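Local coordinates for protein synaptotagmin-1 (Arabidopsis thaliana, PDB 7AS6) that helps maintain plasma membrane integrity during freezing and osmotic stress, this portion being a metal-binding C2 domain that probably binds phospholipid, at residues E75-D80 against M90-L95. Numbering follows the deposited sequence.
Sequences EFSVYD and MGMNVL. With CD (cadmium ion), chain B.
Met92 and Glu75 meet through different first torsions: the methionine turns CG between its backbone N and carbonyl carbon (chi1 57°), whereas the glutamate runs extended with CG anti to N (chi1 -165°). The two chains cross at an angle, Met92 CE lying 3.7 Å from Glu75 OE2, and Ser77 OG sits beside Met92 CB on the same face. On the other face Phe76 receives Leu95 CB at its ring edge, in the ring plane, 4.0 Å from CE2; Leu132 and Val134 also touch the Phe76 side chain, placing it in the core between the sheets of the C2 beta-sandwich. Strands 73-80 and 88-96 form an antiparallel hairpin (173° between the segments), with 88-96 the edge strand of its sheet within the chain. Phe76 and Asn93 are a hydrogen-bonded pair, Phe76 N to Asn93 O 2.9 Å and Asn93 N to Phe76 O 3.0 Å. Near the metal end a classic beta bulge sets Met90 and Gly91 against Val78, whose O accepts from Met90 N at 2.6 Å and from Gly91 N at 3.3 Å. Beyond it, the Asp80 carboxylate chelates cadmium through both oxygens, with Asp24, Asp30, Glu82 and the backbone O of Trp81; the acidic ligands are, by similarity, those for calcium.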
loop_
_atom_site.group_PDB
_atom_site.type_symbol
_atom_site.label_atom_id
_atom_site.label_comp_id
_atom_site.label_asym_id
_atom_site.label_seq_id
_atom_site.Cartn_x
_atom_site.Cartn_y
_atom_site.Cartn_z
ATOM N N GLU A 75 1.952 -0.178 -6.175
ATOM C CA GLU A 75 3.170 -0.190 -5.380
ATOM C C GLU A 75 2.851 0.386 -4.011
ATOM O O GLU A 75 2.342 1.505 -3.914
ATOM C CB GLU A 75 4.262 0.613 -6.062
ATOM C CG GLU A 75 5.635 0.368 -5.503
ATOM C CD GLU A 75 6.615 1.440 -5.940
ATOM O OE1 GLU A 75 6.428 2.606 -5.523
ATOM O OE2 GLU A 75 7.554 1.122 -6.707
ATOM N N PHE A 76 3.102 -0.394 -2.966
ATOM C CA PHE A 76 2.959 0.058 -1.592
ATOM C C PHE A 76 4.337 0.308 -0.995
ATOM O O PHE A 76 5.247 -0.516 -1.136
ATOM C CB PHE A 76 2.224 -0.967 -0.744
ATOM C CG PHE A 76 0.874 -1.347 -1.287
ATOM C CD1 PHE A 76 -0.278 -0.725 -0.814
ATOM C CD2 PHE A 76 0.759 -2.309 -2.273
ATOM C CE1 PHE A 76 -1.540 -1.067 -1.324
ATOM C CE2 PHE A 76 -0.496 -2.659 -2.796
ATOM C CZ PHE A 76 -1.646 -2.036 -2.308
ATOM N N SER A 77 4.492 1.434 -0.316
ATOM C CA SER A 77 5.768 1.763 0.306
ATOM C C SER A 77 5.508 2.220 1.724
ATOM O O SER A 77 4.723 3.146 1.950
ATOM C CB SER A 77 6.498 2.829 -0.490
ATOM O OG SER A 77 6.748 2.347 -1.795
ATOM N N VAL A 78 6.134 1.560 2.672
ATOM C CA VAL A 78 5.998 1.939 4.063
ATOM C C VAL A 78 7.151 2.871 4.422
ATOM O O VAL A 78 8.323 2.545 4.196
ATOM C CB VAL A 78 5.970 0.700 4.967
ATOM C CG1 VAL A 78 5.748 1.124 6.405
ATOM C CG2 VAL A 78 4.862 -0.269 4.500
ATOM N N TYR A 79 6.813 4.056 4.924
ATOM C CA TYR A 79 7.769 5.073 5.334
ATOM C C TYR A 79 7.645 5.300 6.826
ATOM O O TYR A 79 6.599 5.059 7.425
ATOM C CB TYR A 79 7.513 6.418 4.643
ATOM C CG TYR A 79 7.879 6.467 3.192
ATOM C CD1 TYR A 79 9.073 7.030 2.790
ATOM C CD2 TYR A 79 7.034 5.958 2.220
ATOM C CE1 TYR A 79 9.421 7.088 1.464
ATOM C CE2 TYR A 79 7.381 6.012 0.878
ATOM C CZ TYR A 79 8.578 6.586 0.512
ATOM O OH TYR A 79 8.951 6.653 -0.813
ATOM N N ASP A 80 8.720 5.796 7.417
ATOM C CA ASP A 80 8.705 6.301 8.777
ATOM C C ASP A 80 8.544 7.810 8.763
ATOM O O ASP A 80 9.313 8.519 8.100
ATOM C CB ASP A 80 10.001 5.972 9.509
ATOM C CG ASP A 80 10.092 6.677 10.842
ATOM O OD1 ASP A 80 9.449 6.172 11.778
ATOM O OD2 ASP A 80 10.763 7.744 10.963
ATOM N N MET A 90 10.833 2.376 4.750
ATOM C CA MET A 90 11.158 1.203 5.541
ATOM C C MET A 90 11.046 -0.077 4.744
ATOM O O MET A 90 11.693 -1.065 5.096
ATOM C CB MET A 90 10.248 1.107 6.765
ATOM C CG MET A 90 10.304 2.336 7.681
ATOM S SD MET A 90 9.140 2.105 9.048
ATOM C CE MET A 90 9.999 0.814 9.941
ATOM N N GLY A 91 10.268 -0.066 3.674
ATOM C CA GLY A 91 10.069 -1.253 2.869
ATOM C C GLY A 91 8.957 -1.033 1.869
ATOM O O GLY A 91 8.204 -0.052 1.929
ATOM N N MET A 92 8.842 -1.980 0.948
ATOM C CA MET A 92 7.881 -1.810 -0.128
ATOM C C MET A 92 7.611 -3.155 -0.786
ATOM O O MET A 92 8.341 -4.130 -0.584
ATOM C CB MET A 92 8.402 -0.807 -1.143
ATOM C CG MET A 92 9.730 -1.237 -1.673
ATOM S SD MET A 92 9.613 -1.246 -3.445
ATOM C CE MET A 92 9.714 0.527 -3.714
ATOM N N ASN A 93 6.538 -3.188 -1.571
ATOM C CA ASN A 93 6.259 -4.315 -2.451
ATOM C C ASN A 93 5.219 -3.904 -3.482
ATOM O O ASN A 93 4.679 -2.793 -3.466
ATOM C CB ASN A 93 5.786 -5.553 -1.692
ATOM C CG ASN A 93 6.323 -6.824 -2.305
ATOM O OD1 ASN A 93 6.604 -6.870 -3.503
ATOM N ND2 ASN A 93 6.507 -7.850 -1.485
ATOM N N VAL A 94 4.937 -4.831 -4.379
ATOM C CA VAL A 94 4.115 -4.545 -5.536
ATOM C C VAL A 94 2.967 -5.548 -5.555
ATOM O O VAL A 94 3.016 -6.591 -4.902
ATOM C CB VAL A 94 4.972 -4.597 -6.816
ATOM C CG1 VAL A 94 4.966 -5.975 -7.416
ATOM C CG2 VAL A 94 4.529 -3.551 -7.806
ATOM N N LEU A 95 1.900 -5.205 -6.276
ATOM C CA LEU A 95 0.730 -6.081 -6.338
ATOM C C LEU A 95 -0.005 -5.814 -7.643
ATOM O O LEU A 95 -0.608 -4.750 -7.809
ATOM C CB LEU A 95 -0.197 -5.873 -5.144
ATOM C CG LEU A 95 -1.511 -6.655 -5.214
ATOM C CD1 LEU A 95 -1.238 -8.134 -5.395
ATOM C CD2 LEU A 95 -2.373 -6.425 -3.977
HETATM CD CD CD B . 9.883 8.170 13.197
#